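Local coordinates for protein-S-isoprenylcysteine O-methyltransferase (Tribolium castaneum, PDB 5V7P), which catalyses the S-adenosyl-L-methionine-dependent methylation of isoprenylated C-terminal cysteine residues in the endoplasmic reticulum membrane, at residues S9-T14 against F55-F60; V22-N27 against V74-L79; Y104-A109 against T175-A180. One frame throughout, in Å; residues are numbered along the deposited sequence.

Contact 1 (S9-T14 against F55-F60); sequences SLQSFT and FFYNEF. With MPG ([(Z)-octadec-9-enyl] (2R)-2,3-bis(oxidanyl)propanoate), chain T.
Y57, in the short turn of the helical hairpin formed by helices 35-56 and 59-84, reaches across to Q11 and S12 on the first transmembrane helix, 4-29. Its ring is set by a first torsion of -71°, with CG beside its own backbone N and anti to the carbonyl carbon, and the hydroxyl leads the approach. Y57 OH stops 3.7 Å from Q11 OE1, too far for a hydrogen bond, and S12 OG remains at a similar remove, already committed to I8 O one turn earlier in the helix. The direct contact is slight, and the alkenyl tail of a bound MPG lies against both sides of it. The side chain of Q11 runs out extended beyond CG and brings its amide to the tail, where OE1 lies 3.4 Å from C2 of the bound MPG. Further along the same tail, F56 offers CD2 to C8 at 3.6 Å, while K7 hydrogen-bonds to this lipid. The case illustrates how a bound lipid's alkenyl chain can pack against both a helix and a neighbouring turn. At the unsaturated part of the tail, C10 lies 3.1 Å from Y57 OH, a short approach whose exact value is doubtful.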
loop_
_atom_site.group_PDB
_atom_site.type_symbol
_atom_site.label_atom_id
_atom_site.label_comp_id
_atom_site.label_asym_id
_atom_site.label_seq_id
_atom_site.Cartn_x
_atom_site.Cartn_y
_atom_site.Cartn_z
ATOM N N SER A 9 -11.124 -15.170 -3.978
ATOM C CA SER A 9 -11.439 -13.924 -3.292
ATOM C C SER A 9 -12.847 -13.448 -3.632
ATOM O O SER A 9 -13.553 -12.914 -2.768
ATOM C CB SER A 9 -10.410 -12.855 -3.652
ATOM O OG SER A 9 -10.517 -12.478 -5.014
ATOM N N LEU A 10 -13.276 -13.639 -4.880
ATOM C CA LEU A 10 -14.596 -13.160 -5.285
ATOM C C LEU A 10 -15.702 -13.995 -4.654
ATOM O O LEU A 10 -16.712 -13.450 -4.192
ATOM C CB LEU A 10 -14.699 -13.163 -6.814
ATOM C CG LEU A 10 -15.805 -12.354 -7.505
ATOM C CD1 LEU A 10 -17.155 -13.055 -7.426
ATOM C CD2 LEU A 10 -15.905 -10.935 -6.948
ATOM N N GLN A 11 -15.530 -15.317 -4.614
ATOM C CA GLN A 11 -16.523 -16.168 -3.969
ATOM C C GLN A 11 -16.639 -15.851 -2.484
ATOM O O GLN A 11 -17.747 -15.746 -1.945
ATOM C CB GLN A 11 -16.162 -17.638 -4.173
ATOM C CG GLN A 11 -16.251 -18.108 -5.614
ATOM C CD GLN A 11 -15.671 -19.496 -5.809
ATOM O OE1 GLN A 11 -14.616 -19.825 -5.263
ATOM N NE2 GLN A 11 -16.362 -20.323 -6.584
ATOM N N SER A 12 -15.501 -15.691 -1.804
ATOM C CA SER A 12 -15.524 -15.446 -0.365
ATOM C C SER A 12 -16.046 -14.051 -0.046
ATOM O O SER A 12 -16.783 -13.867 0.929
ATOM C CB SER A 12 -14.122 -15.639 0.215
ATOM O OG SER A 12 -13.589 -16.894 -0.162
ATOM N N PHE A 13 -15.677 -13.056 -0.856
ATOM C CA PHE A 13 -16.090 -11.683 -0.585
ATOM C C PHE A 13 -17.599 -11.522 -0.729
ATOM O O PHE A 13 -18.262 -10.975 0.159
ATOM C CB PHE A 13 -15.353 -10.729 -1.523
ATOM C CG PHE A 13 -15.785 -9.296 -1.398
ATOM C CD1 PHE A 13 -15.352 -8.516 -0.338
ATOM C CD2 PHE A 13 -16.612 -8.724 -2.350
ATOM C CE1 PHE A 13 -15.743 -7.197 -0.227
ATOM C CE2 PHE A 13 -17.006 -7.405 -2.243
ATOM C CZ PHE A 13 -16.572 -6.640 -1.181
ATOM N N THR A 14 -18.158 -11.994 -1.846
ATOM C CA THR A 14 -19.595 -11.863 -2.067
ATOM C C THR A 14 -20.376 -12.805 -1.160
ATOM O O THR A 14 -21.413 -12.423 -0.604
ATOM C CB THR A 14 -19.932 -12.132 -3.535
ATOM O OG1 THR A 14 -19.534 -13.463 -3.887
ATOM C CG2 THR A 14 -19.220 -11.137 -4.441
ATOM N N PHE A 55 -11.963 -25.230 6.474
ATOM C CA PHE A 55 -12.222 -26.623 6.133
ATOM C C PHE A 55 -12.185 -26.850 4.626
ATOM O O PHE A 55 -11.721 -27.898 4.167
ATOM C CB PHE A 55 -13.575 -27.052 6.703
ATOM C CG PHE A 55 -13.950 -28.465 6.373
ATOM C CD1 PHE A 55 -13.379 -29.524 7.058
ATOM C CD2 PHE A 55 -14.880 -28.736 5.383
ATOM C CE1 PHE A 55 -13.723 -30.826 6.759
ATOM C CE2 PHE A 55 -15.230 -30.037 5.078
ATOM C CZ PHE A 55 -14.651 -31.084 5.768
ATOM N N PHE A 56 -12.661 -25.882 3.844
ATOM C CA PHE A 56 -12.767 -26.039 2.399
ATOM C C PHE A 56 -11.551 -25.537 1.633
ATOM O O PHE A 56 -11.486 -25.734 0.415
ATOM C CB PHE A 56 -14.013 -25.302 1.883
ATOM C CG PHE A 56 -15.311 -26.008 2.165
ATOM C CD1 PHE A 56 -15.366 -27.388 2.274
ATOM C CD2 PHE A 56 -16.482 -25.284 2.309
ATOM C CE1 PHE A 56 -16.557 -28.028 2.525
ATOM C CE2 PHE A 56 -17.678 -25.923 2.561
ATOM C CZ PHE A 56 -17.711 -27.297 2.669
ATOM N N TYR A 57 -10.598 -24.901 2.299
ATOM C CA TYR A 57 -9.444 -24.332 1.627
ATOM C C TYR A 57 -8.166 -24.799 2.302
ATOM O O TYR A 57 -8.137 -25.049 3.511
ATOM C CB TYR A 57 -9.492 -22.799 1.626
ATOM C CG TYR A 57 -10.555 -22.229 0.720
ATOM C CD1 TYR A 57 -10.516 -22.455 -0.646
ATOM C CD2 TYR A 57 -11.590 -21.454 1.228
ATOM C CE1 TYR A 57 -11.475 -21.940 -1.480
ATOM C CE2 TYR A 57 -12.558 -20.929 0.395
ATOM C CZ TYR A 57 -12.494 -21.175 -0.959
ATOM O OH TYR A 57 -13.448 -20.659 -1.803
ATOM N N ASN A 58 -7.111 -24.923 1.503
ATOM C CA ASN A 58 -5.789 -25.190 2.041
ATOM C C ASN A 58 -5.189 -23.888 2.568
ATOM O O ASN A 58 -5.828 -22.832 2.564
ATOM C CB ASN A 58 -4.905 -25.846 0.980
ATOM C CG ASN A 58 -4.596 -24.925 -0.186
ATOM O OD1 ASN A 58 -5.254 -23.906 -0.383
ATOM N ND2 ASN A 58 -3.592 -25.293 -0.974
ATOM N N GLU A 59 -3.943 -23.963 3.035
ATOM C CA GLU A 59 -3.322 -22.807 3.677
ATOM C C GLU A 59 -3.275 -21.609 2.736
ATOM O O GLU A 59 -3.682 -20.500 3.103
ATOM C CB GLU A 59 -1.918 -23.172 4.161
ATOM C CG GLU A 59 -1.904 -24.130 5.343
ATOM C CD GLU A 59 -2.440 -23.499 6.615
ATOM O OE1 GLU A 59 -2.366 -22.258 6.743
ATOM O OE2 GLU A 59 -2.941 -24.243 7.485
ATOM N N PHE A 60 -2.785 -21.812 1.512
ATOM C CA PHE A 60 -2.642 -20.698 0.578
ATOM C C PHE A 60 -3.990 -20.060 0.267
ATOM O O PHE A 60 -4.143 -18.836 0.349
ATOM C CB PHE A 60 -1.968 -21.175 -0.710
ATOM C CG PHE A 60 -2.079 -20.198 -1.847
ATOM C CD1 PHE A 60 -1.219 -19.115 -1.936
ATOM C CD2 PHE A 60 -3.047 -20.361 -2.827
ATOM C CE1 PHE A 60 -1.322 -18.213 -2.981
ATOM C CE2 PHE A 60 -3.154 -19.462 -3.872
ATOM C CZ PHE A 60 -2.290 -18.388 -3.950
HETATM C C2 MPG T . -13.766 -22.823 -6.728
HETATM C C3 MPG T . -13.300 -23.941 -5.795
HETATM C C4 MPG T . -14.461 -24.525 -4.992
HETATM C C5 MPG T . -15.053 -23.454 -4.078
HETATM C C6 MPG T . -15.235 -23.985 -2.658
HETATM C C7 MPG T . -16.476 -23.345 -2.036
HETATM C C8 MPG T . -16.269 -23.063 -0.546
HETATM C C9 MPG T . -16.807 -21.686 -0.164
HETATM C C10 MPG T . -16.376 -20.607 -0.784
HETATM C C11 MPG T . -16.904 -19.225 -0.408
HETATM C C12 MPG T . -18.406 -19.136 -0.670
HETATM C C13 MPG T . -19.104 -18.616 0.586
HETATM O O1 MPG T . -12.710 -21.793 -8.613
HETATM C C1 MPG T . -12.539 -22.084 -7.255
HETATM C CXD MPG T . -11.567 -22.877 -10.590
HETATM O O2 MPG T . -10.265 -23.321 -10.853
HETATM C C21 MPG T . -12.098 -22.121 -11.804
HETATM O O3 MPG T . -13.475 -21.904 -11.655
HETATM O O4 MPG T . -10.559 -21.372 -9.082
HETATM C CX3 MPG T . -11.551 -21.951 -9.378
#

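Contact 2 (V22-N27 against V74-L79); sequences VICMFN and VLVLGL. With MPG ([(Z)-octadec-9-enyl] (2R)-2,3-bis(oxidanyl)propanoate), chain Z; UND (undecane), chain E.
C24 meets V76 and L77 without any flat group between them; the two flat groups of V22-N27, the F26 ring and the N27 amide, deal with a bound MPG lipid instead. The ester oxygen O1 of the lipid approaches the F26 ring obliquely, 3.3 Å from CD2, although this is one of two deposited conformers and the detail is tentative. The N27 amide is held at both ends: OD1 accepts a hydrogen bond from O3 of the lipid at 3.1 Å, and ND2 is bonded to N38 OD1 on helix 35-56, which fixes how the amide is turned. Alongside the lipid tail, I23 brings CG1 to within 3.5 Å of C3.

The direct contact, by comparison, is slight and wholly apolar. It is a helix-helix packing of two transmembrane segments, from helices 4-29 and 59-84, and it shows how a single small residue can serve such an interface. The thiol of C24 stands beside its backbone N, chi1 -66°, and from there SG lies against two branches at once: CG1 of V76 at 4.0 Å and CD1 of L77 at 4.1 Å. V76 directs its CB toward the partner helix. L77 does not, and its first torsion, -104°, lies away from the usual staggered positions; it is the far end of the side chain that comes back to the sulfur, while L77 also touches V42 on helix 35-56.

A bound undecane lines the same pair of helices and touches both. Its C4 rests 3.8 Å from C24 CB, and M25, bent at its second and third torsions, lays SD 3.7 Å from C5. At the end of the alkane, C1 packs on L79 CB at 4.0 Å.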
loop_
_atom_site.group_PDB
_atom_site.type_symbol
_atom_site.label_atom_id
_atom_site.label_comp_id
_atom_site.label_asym_id
_atom_site.label_seq_id
_atom_site.Cartn_x
_atom_site.Cartn_y
_atom_site.Cartn_z
ATOM N N VAL A 22 -27.856 -10.904 5.110
ATOM C CA VAL A 22 -29.037 -11.566 5.656
ATOM C C VAL A 22 -29.128 -11.334 7.159
ATOM O O VAL A 22 -30.210 -11.071 7.696
ATOM C CB VAL A 22 -29.009 -13.068 5.312
ATOM C CG1 VAL A 22 -30.150 -13.813 6.002
ATOM C CG2 VAL A 22 -29.089 -13.266 3.805
ATOM N N ILE A 23 -27.996 -11.424 7.860
ATOM C CA ILE A 23 -27.998 -11.246 9.311
ATOM C C ILE A 23 -28.482 -9.848 9.673
ATOM O O ILE A 23 -29.340 -9.673 10.546
ATOM C CB ILE A 23 -26.597 -11.526 9.888
ATOM C CG1 ILE A 23 -26.200 -12.982 9.628
ATOM C CG2 ILE A 23 -26.558 -11.223 11.388
ATOM C CD1 ILE A 23 -24.756 -13.296 9.949
ATOM N N CYS A 24 -27.935 -8.828 9.008
ATOM C CA CYS A 24 -28.317 -7.455 9.321
ATOM C C CYS A 24 -29.764 -7.181 8.933
ATOM O O CYS A 24 -30.479 -6.477 9.655
ATOM C CB CYS A 24 -27.373 -6.477 8.623
ATOM S SG CYS A 24 -25.665 -6.559 9.221
ATOM N N MET A 25 -30.216 -7.722 7.798
ATOM C CA MET A 25 -31.624 -7.594 7.433
ATOM C C MET A 25 -32.518 -8.183 8.515
ATOM O O MET A 25 -33.529 -7.581 8.895
ATOM C CB MET A 25 -31.887 -8.283 6.093
ATOM C CG MET A 25 -31.350 -7.535 4.879
ATOM S SD MET A 25 -32.182 -5.962 4.569
ATOM C CE MET A 25 -33.844 -6.505 4.189
ATOM N N PHE A 26 -32.159 -9.364 9.025
ATOM C CA PHE A 26 -32.942 -9.985 10.089
ATOM C C PHE A 26 -32.933 -9.127 11.347
ATOM O O PHE A 26 -33.976 -8.911 11.974
ATOM C CB PHE A 26 -32.396 -11.383 10.399
ATOM C CG PHE A 26 -32.968 -12.479 9.538
ATOM C CD1 PHE A 26 -34.324 -12.536 9.259
ATOM C CD2 PHE A 26 -32.144 -13.468 9.022
ATOM C CE1 PHE A 26 -34.843 -13.549 8.476
ATOM C CE2 PHE A 26 -32.659 -14.483 8.238
ATOM C CZ PHE A 26 -34.010 -14.523 7.966
ATOM N N ASN A 27 -31.758 -8.628 11.735
ATOM C CA ASN A 27 -31.657 -7.841 12.958
ATOM C C ASN A 27 -32.412 -6.524 12.850
ATOM O O ASN A 27 -32.876 -5.993 13.866
ATOM C CB ASN A 27 -30.190 -7.579 13.290
ATOM C CG ASN A 27 -29.473 -8.821 13.773
ATOM O OD1 ASN A 27 -30.026 -9.922 13.747
ATOM N ND2 ASN A 27 -28.233 -8.653 14.216
ATOM N N VAL A 74 -16.802 -6.170 6.628
ATOM C CA VAL A 74 -16.685 -4.738 6.889
ATOM C C VAL A 74 -17.590 -3.948 5.952
ATOM O O VAL A 74 -18.207 -2.955 6.353
ATOM C CB VAL A 74 -15.214 -4.302 6.763
ATOM C CG1 VAL A 74 -15.074 -2.794 6.928
ATOM C CG2 VAL A 74 -14.362 -5.032 7.794
ATOM N N LEU A 75 -17.682 -4.373 4.692
ATOM C CA LEU A 75 -18.535 -3.679 3.732
ATOM C C LEU A 75 -19.981 -3.630 4.218
ATOM O O LEU A 75 -20.579 -2.552 4.326
ATOM C CB LEU A 75 -18.444 -4.364 2.368
ATOM C CG LEU A 75 -19.428 -3.887 1.296
ATOM C CD1 LEU A 75 -19.300 -2.389 1.058
ATOM C CD2 LEU A 75 -19.209 -4.652 0.004
ATOM N N VAL A 76 -20.560 -4.794 4.516
ATOM C CA VAL A 76 -21.966 -4.848 4.908
ATOM C C VAL A 76 -22.186 -4.113 6.225
ATOM O O VAL A 76 -23.146 -3.349 6.373
ATOM C CB VAL A 76 -22.438 -6.312 4.986
ATOM C CG1 VAL A 76 -23.803 -6.422 5.673
ATOM C CG2 VAL A 76 -22.502 -6.912 3.588
ATOM N N LEU A 77 -21.308 -4.338 7.203
ATOM C CA LEU A 77 -21.444 -3.644 8.479
ATOM C C LEU A 77 -21.356 -2.135 8.295
ATOM O O LEU A 77 -22.055 -1.377 8.977
ATOM C CB LEU A 77 -20.377 -4.131 9.461
ATOM C CG LEU A 77 -20.866 -5.088 10.551
ATOM C CD1 LEU A 77 -21.616 -6.278 9.961
ATOM C CD2 LEU A 77 -19.689 -5.559 11.394
ATOM N N GLY A 78 -20.508 -1.679 7.373
ATOM C CA GLY A 78 -20.429 -0.253 7.103
ATOM C C GLY A 78 -21.742 0.304 6.586
ATOM O O GLY A 78 -22.245 1.313 7.086
ATOM N N LEU A 79 -22.315 -0.351 5.574
ATOM C CA LEU A 79 -23.608 0.077 5.051
ATOM C C LEU A 79 -24.699 -0.073 6.101
ATOM O O LEU A 79 -25.620 0.748 6.178
ATOM C CB LEU A 79 -23.953 -0.727 3.799
ATOM C CG LEU A 79 -23.037 -0.515 2.592
ATOM C CD1 LEU A 79 -23.312 -1.558 1.519
ATOM C CD2 LEU A 79 -23.209 0.888 2.027
HETATM C C2 MPG Z . -29.014 -16.440 9.865
HETATM C C3 MPG Z . -28.212 -15.761 8.756
HETATM C C4 MPG Z . -27.121 -16.709 8.266
HETATM C C5 MPG Z . -27.750 -17.772 7.367
HETATM C C6 MPG Z . -26.698 -18.323 6.408
HETATM C C7 MPG Z . -27.258 -18.313 4.988
HETATM C C8 MPG Z . -27.367 -16.872 4.491
HETATM C C9 MPG Z . -27.998 -16.863 3.100
HETATM C C10 MPG Z . -27.272 -17.147 2.038
HETATM C C11 MPG Z . -25.791 -17.487 2.184
HETATM O O1 MPG Z . -30.229 -14.908 11.229
HETATM C C1 MPG Z . -28.997 -15.558 11.111
HETATM C CXD MPG Z . -30.117 -14.953 13.759
HETATM O O2 MPG Z . -30.923 -15.403 14.811
HETATM C C21 MPG Z . -29.787 -13.478 13.973
HETATM O O3 MPG Z . -29.759 -12.810 12.742
HETATM O O4 MPG Z . -32.012 -15.474 12.462
HETATM C CX3 MPG Z . -30.875 -15.137 12.448
HETATM C C1 UND E . -26.561 -3.584 2.862
HETATM C C2 UND E . -26.803 -3.847 4.347
HETATM C C3 UND E . -28.302 -3.834 4.630
HETATM C C4 UND E . -28.540 -3.922 6.136
HETATM C C5 UND E . -30.020 -3.686 6.433
HETATM C C6 UND E . -30.301 -2.188 6.509
HETATM C C7 UND E . -31.808 -1.946 6.443
HETATM C C8 UND E . -32.121 -0.544 6.961
HETATM C C9 UND E . -32.989 0.204 5.950
HETATM C C10 UND E . -33.447 1.527 6.564
HETATM C C11 UND E . -33.839 2.501 5.456
#

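Contact 3 (Y104-A109 against T175-A180); sequences YSEFLA and TAILTA. With MPG ([(Z)-octadec-9-enyl] (2R)-2,3-bis(oxidanyl)propanoate), chain B.
I177 packs against A109 and E106, joining two transmembrane helices, 156-180 and 90-113, close to where the methyl-donor site lies. Its CB points toward the partner helix and already stands 4.5 Å from A109 CB. There the side chain branches. CG2, the shorter arm, settles on the methyl of A109, with CG2 and CB 4.0 Å apart. CG1 takes the other arm beside the backbone N, and with chi2 at 173° the chain continues extended to CD1. This tip touches two residues: it passes 4.2 Å from A109 CB and comes 3.9 Å from E106 OE1.

The small methyl of A109 lets the backbones draw close, as the 6.9 Å between the CA atoms of A109 and I177 records, a familiar principle of helix packing in membranes. E106 arrives differently. Its CB points away from the partner helix, but a bend at chi2, 78°, swings the carboxylate round so that the side chain crosses that of I177 at about a right angle. The carboxylate is buried and well supplied with partners: OE1 is hydrogen-bonded to H186 NE2, and OE2 makes salt bridges with K174 and R173. Its touch on the isoleucine methyl is thus a van der Waals one, made by an oxygen whose polar needs are met by other groups.

The methyl-donor site is near: the I177 side chain is about 5 Å from that of S211, a residue that binds S-adenosyl-L-methionine, and about 7 Å from the bound S-adenosylhomocysteine. Another side of helix 156-180 meets an MPG lipid through T175, L178 and T179. There T175 O accepts from both T179 N and T179 OG1, the hydroxyl approaching from 46° above the carbonyl plane.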
loop_
_atom_site.group_PDB
_atom_site.type_symbol
_atom_site.label_atom_id
_atom_site.label_comp_id
_atom_site.label_asym_id
_atom_site.label_seq_id
_atom_site.Cartn_x
_atom_site.Cartn_y
_atom_site.Cartn_z
ATOM N N TYR A 104 -10.191 -4.661 -1.126
ATOM C CA TYR A 104 -10.573 -5.838 -1.898
ATOM C C TYR A 104 -10.404 -5.596 -3.392
ATOM O O TYR A 104 -9.769 -6.391 -4.093
ATOM C CB TYR A 104 -12.013 -6.253 -1.605
ATOM C CG TYR A 104 -12.442 -7.344 -2.554
ATOM C CD1 TYR A 104 -11.878 -8.609 -2.474
ATOM C CD2 TYR A 104 -13.366 -7.099 -3.558
ATOM C CE1 TYR A 104 -12.240 -9.605 -3.349
ATOM C CE2 TYR A 104 -13.736 -8.093 -4.439
ATOM C CZ TYR A 104 -13.168 -9.344 -4.327
ATOM O OH TYR A 104 -13.522 -10.341 -5.198
ATOM N N SER A 105 -10.991 -4.510 -3.904
ATOM C CA SER A 105 -10.858 -4.203 -5.323
ATOM C C SER A 105 -9.395 -4.089 -5.731
ATOM O O SER A 105 -9.049 -4.358 -6.886
ATOM C CB SER A 105 -11.606 -2.910 -5.650
ATOM O OG SER A 105 -11.101 -1.826 -4.890
ATOM N N GLU A 106 -8.527 -3.694 -4.797
ATOM C CA GLU A 106 -7.095 -3.674 -5.074
ATOM C C GLU A 106 -6.574 -5.081 -5.347
ATOM O O GLU A 106 -5.770 -5.288 -6.264
ATOM C CB GLU A 106 -6.350 -3.047 -3.897
ATOM C CG GLU A 106 -4.913 -2.678 -4.197
ATOM C CD GLU A 106 -4.789 -1.399 -4.999
ATOM O OE1 GLU A 106 -3.686 -1.133 -5.522
ATOM O OE2 GLU A 106 -5.786 -0.652 -5.101
ATOM N N PHE A 107 -7.020 -6.060 -4.556
ATOM C CA PHE A 107 -6.650 -7.449 -4.806
ATOM C C PHE A 107 -7.218 -7.934 -6.132
ATOM O O PHE A 107 -6.518 -8.584 -6.917
ATOM C CB PHE A 107 -7.147 -8.333 -3.661
ATOM C CG PHE A 107 -6.820 -9.791 -3.829
ATOM C CD1 PHE A 107 -7.633 -10.618 -4.590
ATOM C CD2 PHE A 107 -5.706 -10.339 -3.217
ATOM C CE1 PHE A 107 -7.333 -11.959 -4.745
ATOM C CE2 PHE A 107 -5.405 -11.679 -3.367
ATOM C CZ PHE A 107 -6.220 -12.489 -4.132
ATOM N N LEU A 108 -8.489 -7.631 -6.398
ATOM C CA LEU A 108 -9.121 -8.115 -7.620
ATOM C C LEU A 108 -8.448 -7.530 -8.854
ATOM O O LEU A 108 -8.255 -8.228 -9.855
ATOM C CB LEU A 108 -10.610 -7.775 -7.600
ATOM C CG LEU A 108 -11.511 -8.452 -8.636
ATOM C CD1 LEU A 108 -11.433 -9.966 -8.538
ATOM C CD2 LEU A 108 -12.950 -7.986 -8.452
ATOM N N ALA A 109 -8.074 -6.250 -8.798
ATOM C CA ALA A 109 -7.388 -5.628 -9.926
ATOM C C ALA A 109 -6.096 -6.369 -10.255
ATOM O O ALA A 109 -5.820 -6.671 -11.421
ATOM C CB ALA A 109 -7.109 -4.156 -9.621
ATOM N N THR A 175 -8.612 2.299 -13.020
ATOM C CA THR A 175 -8.402 2.479 -14.452
ATOM C C THR A 175 -6.919 2.462 -14.790
ATOM O O THR A 175 -6.504 1.831 -15.769
ATOM C CB THR A 175 -9.042 3.783 -14.924
ATOM O OG1 THR A 175 -8.550 4.876 -14.141
ATOM C CG2 THR A 175 -10.554 3.705 -14.807
ATOM N N ALA A 176 -6.101 3.146 -13.986
ATOM C CA ALA A 176 -4.661 3.140 -14.220
ATOM C C ALA A 176 -4.102 1.723 -14.180
ATOM O O ALA A 176 -3.294 1.344 -15.036
ATOM C CB ALA A 176 -3.961 4.023 -13.185
ATOM N N ILE A 177 -4.523 0.923 -13.196
ATOM C CA ILE A 177 -4.030 -0.448 -13.091
ATOM C C ILE A 177 -4.415 -1.244 -14.331
ATOM O O ILE A 177 -3.609 -2.011 -14.871
ATOM C CB ILE A 177 -4.557 -1.112 -11.804
ATOM C CG1 ILE A 177 -4.067 -0.341 -10.575
ATOM C CG2 ILE A 177 -4.103 -2.569 -11.725
ATOM C CD1 ILE A 177 -4.672 -0.804 -9.261
ATOM N N LEU A 178 -5.653 -1.077 -14.801
ATOM C CA LEU A 178 -6.087 -1.761 -16.015
ATOM C C LEU A 178 -5.321 -1.260 -17.234
ATOM O O LEU A 178 -4.937 -2.051 -18.102
ATOM C CB LEU A 178 -7.589 -1.571 -16.212
ATOM C CG LEU A 178 -8.499 -2.465 -15.369
ATOM C CD1 LEU A 178 -9.670 -1.676 -14.797
ATOM C CD2 LEU A 178 -9.004 -3.629 -16.206
ATOM N N THR A 179 -5.088 0.053 -17.314
ATOM C CA THR A 179 -4.389 0.614 -18.465
ATOM C C THR A 179 -2.931 0.175 -18.494
ATOM O O THR A 179 -2.376 -0.086 -19.567
ATOM C CB THR A 179 -4.488 2.139 -18.441
ATOM O OG1 THR A 179 -5.864 2.528 -18.354
ATOM C CG2 THR A 179 -3.881 2.743 -19.700
ATOM N N ALA A 180 -2.293 0.089 -17.326
ATOM C CA ALA A 180 -0.901 -0.331 -17.254
ATOM C C ALA A 180 -0.727 -1.827 -17.474
ATOM O O ALA A 180 0.370 -2.261 -17.835
ATOM C CB ALA A 180 -0.308 0.056 -15.900
HETATM C C2 MPG B . -8.751 0.530 -19.393
HETATM C C3 MPG B . -10.112 1.184 -19.637
HETATM C C4 MPG B . -10.833 1.413 -18.311
HETATM C C5 MPG B . -11.857 2.531 -18.491
HETATM C C6 MPG B . -12.936 2.429 -17.413
HETATM C C7 MPG B . -13.764 3.713 -17.404
HETATM C C8 MPG B . -14.448 3.880 -16.049
HETATM C C9 MPG B . -15.825 4.511 -16.261
HETATM C C10 MPG B . -16.796 4.374 -15.380
HETATM C C11 MPG B . -16.606 3.573 -14.091
HETATM C C12 MPG B . -17.681 3.960 -13.075
HETATM C C13 MPG B . -18.176 2.711 -12.347
HETATM C C14 MPG B . -18.987 3.129 -11.123
HETATM O O1 MPG B . -7.235 -0.750 -20.720
HETATM C C1 MPG B . -8.566 -0.695 -20.286
HETATM C CXD MPG B . -5.836 -2.164 -22.292
HETATM O O2 MPG B . -4.903 -3.170 -22.016
HETATM C C21 MPG B . -5.113 -0.838 -22.515
HETATM O O3 MPG B . -3.956 -1.052 -23.275
HETATM O O4 MPG B . -7.145 -2.986 -20.518
HETATM C CX3 MPG B . -6.789 -2.021 -21.107
#

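Contacts 1 and 2 are successive meetings of helix 4-29 with the 59-84 region, their centres 20 Å apart, and F13 bridges them by setting CZ 3.5 Å from L75 CD2. The same F13 ring stacks with that of Y104, which ties contact 1 to contact 3 through helix 90-113; S9 and L10 pack there too. Contacts 2 and 3 do not touch, their centres lying 26 Å apart and their nearest atoms about 7 Å. Bound lipid accompanies all three, joined by an alkane at contact 2; contacts 1 and 2 lie away from the annotated sites, whereas contact 3 borders the S-adenosyl-L-methionine site.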